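Local coordinates for Mgp-operon protein 3 (PDB 6RJ1) that probably takes part, as the P40/P90 surface protein, in the adhesion of Mycoplasma pneumoniae to its host cells, at residues 19-24 with 939-944; 545-550 with 797-802. All blocks are in the same frame, centred on the assembly; numbering follows the deposited sequence.

Interaction 1 (19-24 with 939-944); sequences PFTTPL and FSAVIT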
loop_
_atom_site.group_PDB
_atom_site.type_symbol
_atom_site.label_atom_id
_atom_site.label_comp_id
_atom_site.label_asym_id
_atom_site.label_seq_id
_atom_site.Cartn_x
_atom_site.Cartn_y
_atom_site.Cartn_z
ATOM N N PRO A 19 -5.920 -21.671 29.508
ATOM C CA PRO A 19 -6.005 -22.846 28.625
ATOM C C PRO A 19 -7.231 -23.742 28.926
ATOM O O PRO A 19 -7.364 -24.816 28.351
ATOM C CB PRO A 19 -4.657 -23.540 28.839
ATOM C CG PRO A 19 -4.277 -23.190 30.215
ATOM C CD PRO A 19 -4.792 -21.801 30.457
ATOM N N PHE A 20 -8.143 -23.275 29.808
ATOM C CA PHE A 20 -9.427 -23.898 30.115
ATOM C C PHE A 20 -10.500 -23.279 29.200
ATOM O O PHE A 20 -11.670 -23.644 29.302
ATOM C CB PHE A 20 -9.819 -23.640 31.570
ATOM C CG PHE A 20 -9.279 -24.601 32.592
ATOM C CD1 PHE A 20 -9.401 -25.975 32.415
ATOM C CD2 PHE A 20 -8.728 -24.136 33.776
ATOM C CE1 PHE A 20 -8.927 -26.863 33.381
ATOM C CE2 PHE A 20 -8.270 -25.021 34.751
ATOM C CZ PHE A 20 -8.382 -26.381 34.555
ATOM N N THR A 21 -10.086 -22.316 28.330
ATOM C CA THR A 21 -10.851 -21.548 27.318
ATOM C C THR A 21 -11.745 -20.446 27.946
ATOM O O THR A 21 -12.528 -19.811 27.228
ATOM C CB THR A 21 -11.643 -22.456 26.323
ATOM O OG1 THR A 21 -12.811 -22.987 26.942
ATOM C CG2 THR A 21 -10.801 -23.588 25.743
ATOM N N THR A 22 -11.597 -20.191 29.260
ATOM C CA THR A 22 -12.398 -19.182 29.954
ATOM C C THR A 22 -11.593 -17.924 30.289
ATOM O O THR A 22 -10.418 -18.038 30.660
ATOM C CB THR A 22 -13.015 -19.758 31.225
ATOM O OG1 THR A 22 -11.968 -20.247 32.057
ATOM C CG2 THR A 22 -14.037 -20.846 30.945
ATOM N N PRO A 23 -12.216 -16.719 30.227
ATOM C CA PRO A 23 -11.480 -15.502 30.605
ATOM C C PRO A 23 -11.155 -15.467 32.098
ATOM O O PRO A 23 -11.984 -15.849 32.930
ATOM C CB PRO A 23 -12.423 -14.373 30.196
ATOM C CG PRO A 23 -13.770 -14.976 30.195
ATOM C CD PRO A 23 -13.602 -16.406 29.816
ATOM N N LEU A 24 -9.927 -15.052 32.429
ATOM C CA LEU A 24 -9.435 -14.971 33.799
ATOM C C LEU A 24 -10.057 -13.787 34.537
ATOM O O LEU A 24 -10.393 -13.920 35.712
ATOM C CB LEU A 24 -7.896 -14.915 33.798
ATOM C CG LEU A 24 -7.148 -15.137 35.119
ATOM C CD1 LEU A 24 -7.603 -16.420 35.844
ATOM C CD2 LEU A 24 -5.658 -15.171 34.871
ATOM N N PHE A 939 -3.629 -29.311 19.768
ATOM C CA PHE A 939 -5.005 -28.803 19.828
ATOM C C PHE A 939 -5.158 -27.290 19.877
ATOM O O PHE A 939 -4.319 -26.590 20.447
ATOM C CB PHE A 939 -5.749 -29.413 21.022
ATOM C CG PHE A 939 -5.996 -30.897 20.959
ATOM C CD1 PHE A 939 -5.089 -31.795 21.513
ATOM C CD2 PHE A 939 -7.168 -31.400 20.407
ATOM C CE1 PHE A 939 -5.341 -33.172 21.500
ATOM C CE2 PHE A 939 -7.415 -32.778 20.386
ATOM C CZ PHE A 939 -6.499 -33.654 20.930
ATOM N N SER A 940 -6.278 -26.803 19.326
ATOM C CA SER A 940 -6.641 -25.396 19.321
ATOM C C SER A 940 -8.126 -25.226 19.612
ATOM O O SER A 940 -8.932 -26.078 19.238
ATOM C CB SER A 940 -6.260 -24.737 18.001
ATOM O OG SER A 940 -4.852 -24.754 17.836
ATOM N N ALA A 941 -8.474 -24.142 20.322
ATOM C CA ALA A 941 -9.849 -23.814 20.693
ATOM C C ALA A 941 -10.325 -22.586 19.935
ATOM O O ALA A 941 -9.582 -21.615 19.795
ATOM C CB ALA A 941 -9.949 -23.575 22.184
ATOM N N VAL A 942 -11.558 -22.645 19.420
ATOM C CA VAL A 942 -12.173 -21.583 18.626
ATOM C C VAL A 942 -13.402 -21.037 19.382
ATOM O O VAL A 942 -14.430 -21.716 19.482
ATOM C CB VAL A 942 -12.467 -22.096 17.185
ATOM C CG1 VAL A 942 -13.134 -21.032 16.323
ATOM C CG2 VAL A 942 -11.193 -22.597 16.520
ATOM N N ILE A 943 -13.249 -19.830 19.963
ATOM C CA ILE A 943 -14.280 -19.135 20.745
ATOM C C ILE A 943 -15.223 -18.380 19.803
ATOM O O ILE A 943 -14.777 -17.656 18.910
ATOM C CB ILE A 943 -13.734 -18.220 21.884
ATOM C CG1 ILE A 943 -12.358 -18.690 22.483
ATOM C CG2 ILE A 943 -14.780 -18.013 22.965
ATOM C CD1 ILE A 943 -12.194 -20.101 23.099
ATOM N N THR A 944 -16.529 -18.535 20.041
ATOM C CA THR A 944 -17.590 -18.003 19.203
ATOM C C THR A 944 -18.724 -17.344 20.019
ATOM O O THR A 944 -19.013 -17.749 21.143
ATOM C CB THR A 944 -18.043 -19.159 18.278
ATOM O OG1 THR A 944 -17.414 -19.006 17.005
ATOM C CG2 THR A 944 -19.555 -19.302 18.140
#

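Interaction 2 (545-550 with 797-802); sequences VVADHL and PNYSAV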
loop_
_atom_site.group_PDB
_atom_site.type_symbol
_atom_site.label_atom_id
_atom_site.label_comp_id
_atom_site.label_asym_id
_atom_site.label_seq_id
_atom_site.Cartn_x
_atom_site.Cartn_y
_atom_site.Cartn_z
ATOM N N VAL A 545 9.203 -7.372 14.189
ATOM C CA VAL A 545 10.570 -7.403 14.703
ATOM C C VAL A 545 11.076 -8.854 14.771
ATOM O O VAL A 545 10.315 -9.771 15.088
ATOM C CB VAL A 545 10.792 -6.609 16.021
ATOM C CG1 VAL A 545 10.430 -5.135 15.853
ATOM C CG2 VAL A 545 10.035 -7.223 17.197
ATOM N N VAL A 546 12.347 -9.052 14.420
ATOM C CA VAL A 546 13.007 -10.360 14.398
ATOM C C VAL A 546 14.527 -10.142 14.444
ATOM O O VAL A 546 15.037 -9.271 13.734
ATOM C CB VAL A 546 12.525 -11.258 13.202
ATOM C CG1 VAL A 546 12.754 -10.596 11.839
ATOM C CG2 VAL A 546 13.132 -12.658 13.249
ATOM N N ALA A 547 15.236 -10.901 15.308
ATOM C CA ALA A 547 16.692 -10.831 15.497
ATOM C C ALA A 547 17.200 -9.383 15.663
ATOM O O ALA A 547 18.126 -8.968 14.957
ATOM C CB ALA A 547 17.415 -11.546 14.353
ATOM N N ASP A 548 16.545 -8.615 16.583
ATOM C CA ASP A 548 16.818 -7.205 16.930
ATOM C C ASP A 548 16.728 -6.242 15.720
ATOM O O ASP A 548 17.323 -5.158 15.731
ATOM C CB ASP A 548 18.163 -7.051 17.678
ATOM C CG ASP A 548 18.247 -7.793 18.998
ATOM O OD1 ASP A 548 17.285 -7.696 19.799
ATOM O OD2 ASP A 548 19.282 -8.455 19.244
ATOM N N HIS A 549 15.939 -6.622 14.709
ATOM C CA HIS A 549 15.754 -5.852 13.484
ATOM C C HIS A 549 14.289 -5.747 13.109
ATOM O O HIS A 549 13.507 -6.653 13.407
ATOM C CB HIS A 549 16.511 -6.523 12.330
ATOM C CG HIS A 549 17.988 -6.292 12.342
ATOM N ND1 HIS A 549 18.809 -6.905 13.275
ATOM C CD2 HIS A 549 18.750 -5.542 11.514
ATOM C CE1 HIS A 549 20.033 -6.486 13.006
ATOM N NE2 HIS A 549 20.049 -5.672 11.949
ATOM N N LEU A 550 13.932 -4.652 12.417
ATOM C CA LEU A 550 12.583 -4.416 11.923
ATOM C C LEU A 550 12.475 -4.896 10.470
ATOM O O LEU A 550 13.320 -4.588 9.638
ATOM C CB LEU A 550 12.191 -2.930 12.031
ATOM C CG LEU A 550 10.792 -2.568 11.491
ATOM C CD1 LEU A 550 9.719 -2.795 12.537
ATOM C CD2 LEU A 550 10.750 -1.154 10.952
ATOM N N PRO A 797 20.305 -19.089 13.403
ATOM C CA PRO A 797 19.034 -19.668 12.912
ATOM C C PRO A 797 18.319 -18.769 11.902
ATOM O O PRO A 797 18.218 -17.560 12.121
ATOM C CB PRO A 797 18.201 -19.847 14.187
ATOM C CG PRO A 797 18.767 -18.883 15.161
ATOM C CD PRO A 797 20.227 -18.762 14.844
ATOM N N ASN A 798 17.838 -19.367 10.796
ATOM C CA ASN A 798 17.150 -18.676 9.703
ATOM C C ASN A 798 15.827 -18.051 10.118
ATOM O O ASN A 798 15.152 -18.537 11.025
ATOM C CB ASN A 798 16.895 -19.615 8.509
ATOM C CG ASN A 798 18.105 -20.261 7.873
ATOM O OD1 ASN A 798 19.206 -19.695 7.795
ATOM N ND2 ASN A 798 17.907 -21.473 7.379
ATOM N N TYR A 799 15.447 -16.980 9.419
ATOM C CA TYR A 799 14.186 -16.292 9.639
ATOM C C TYR A 799 13.632 -15.719 8.351
ATOM O O TYR A 799 14.383 -15.301 7.464
ATOM C CB TYR A 799 14.263 -15.247 10.766
ATOM C CG TYR A 799 15.272 -14.142 10.552
ATOM C CD1 TYR A 799 14.913 -12.956 9.914
ATOM C CD2 TYR A 799 16.569 -14.252 11.044
ATOM C CE1 TYR A 799 15.831 -11.922 9.737
ATOM C CE2 TYR A 799 17.496 -13.228 10.871
ATOM C CZ TYR A 799 17.122 -12.066 10.216
ATOM O OH TYR A 799 18.034 -11.059 10.048
ATOM N N SER A 800 12.308 -15.726 8.246
ATOM C CA SER A 800 11.593 -15.234 7.085
ATOM C C SER A 800 10.361 -14.483 7.515
ATOM O O SER A 800 9.880 -14.667 8.623
ATOM C CB SER A 800 11.191 -16.400 6.186
ATOM O OG SER A 800 12.336 -17.061 5.675
ATOM N N ALA A 801 9.848 -13.642 6.637
ATOM C CA ALA A 801 8.610 -12.918 6.868
ATOM C C ALA A 801 7.667 -13.317 5.765
ATOM O O ALA A 801 8.095 -13.524 4.626
ATOM C CB ALA A 801 8.847 -11.423 6.834
ATOM N N VAL A 802 6.398 -13.497 6.102
ATOM C CA VAL A 802 5.426 -13.850 5.076
ATOM C C VAL A 802 4.296 -12.841 5.069
ATOM O O VAL A 802 4.064 -12.161 6.070
ATOM C CB VAL A 802 4.917 -15.327 5.093
ATOM C CG1 VAL A 802 6.060 -16.338 4.981
ATOM C CG2 VAL A 802 4.036 -15.610 6.298
#

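Interaction 1 (19-24 with 939-944)
T21 meets A941 and I943 through carbon atoms, and these two pairs make up the contact between the segments. Its methyl CG2 stands 3.7 Å from CB of A941. Its branch carbon CB lies 4.0 Å from the terminal methyl CD1 of I943, which also comes within 4.2 Å of the carbonyl O of T21. A941 and I943 are two residues apart on an extended strand and point their CB atoms the same way, so that both meet the same threonine. The buried surface is small, 104 Å² summed over both sides, yet all three residues are buried.

The hydrogen bond of the T21 side chain stays within the loop. With chi1 at 76°, T21 OG1 lies between the backbone N and the carbonyl carbon, which leaves CG2 to face A941. The hydroxyl donates to the carbonyl O of F20, OG1 to O 2.7 Å, with a C=O...donor angle of 105° and the donor tilted 20° from the carbonyl plane. This bond supplies the hydroxyl with a partner inside its own segment, and no hydrogen bond crosses to the strand.

Strand 939-945 is an inner strand of a four-stranded antiparallel sheet: A941 and I943 pair through their backbones with L933 and T930, S940 and V942 with Y956 and D954. T21 also touches V953, so the loop between strands 13-17 and 28-29 packs against strands 939-945 and 952-959 together.

Interaction 2 (545-550 with 797-802)
The tip of a beta hairpin with a two-residue loop, joining strands 538-546 and 549-563, packs V546 and A547 against the ring of Y799 at the start of strand 799-805. The hairpin is identified by its type I' turn and by paired backbone bonds, V546 N to H549 O at 2.9 Å and H549 N to V546 O at 3.0 Å.

V546 uses both methyls: CG1 is 3.7 Å from Y799 CD1, while CG2 sits 3.7 Å from Y799 CG. Its chi1 of 58°, CG2 anti to N, brings both to the ring. A547 takes the far part of the ring, its CB 3.9 Å from Y799 CE2. Both residues approach from the same side of the ring plane, though obliquely. Within the turn, H549 ND1 donates to A547 O over 2.7 Å, nearly straight at 165° and close to the imidazole plane.

Across the segments the chemistry is purely apolar, 161 Å² of buried surface without a hydrogen bond. Directional bonding lies elsewhere: the hairpin holds its own turn, and Y799 OH bonds to D819 OD1. The tyrosine therefore offers its carbon ring to the hairpin while a residue outside both segments satisfies its hydroxyl.

From the N terminus, the chain passes through 19-24, reaches the hairpin at 545-550, returns to it with 797-802, and comes back to its starting loop with 939-944. Interaction 2 closes a loop of 246 intervening residues that lies wholly within the 914-residue loop closed by interaction 1, so the two nest and do not cross. The outer closure joins the N-terminal region to the four-stranded sheet near the C terminus; the inner one joins the mixed sheet containing strands 538-546 and 549-563 to the antiparallel sheet that includes 779-786 and 799-805. The centres of interactions 1 and 2 are 29 Å apart and their nearest atoms about 17 Å apart, so they are separate packing sites.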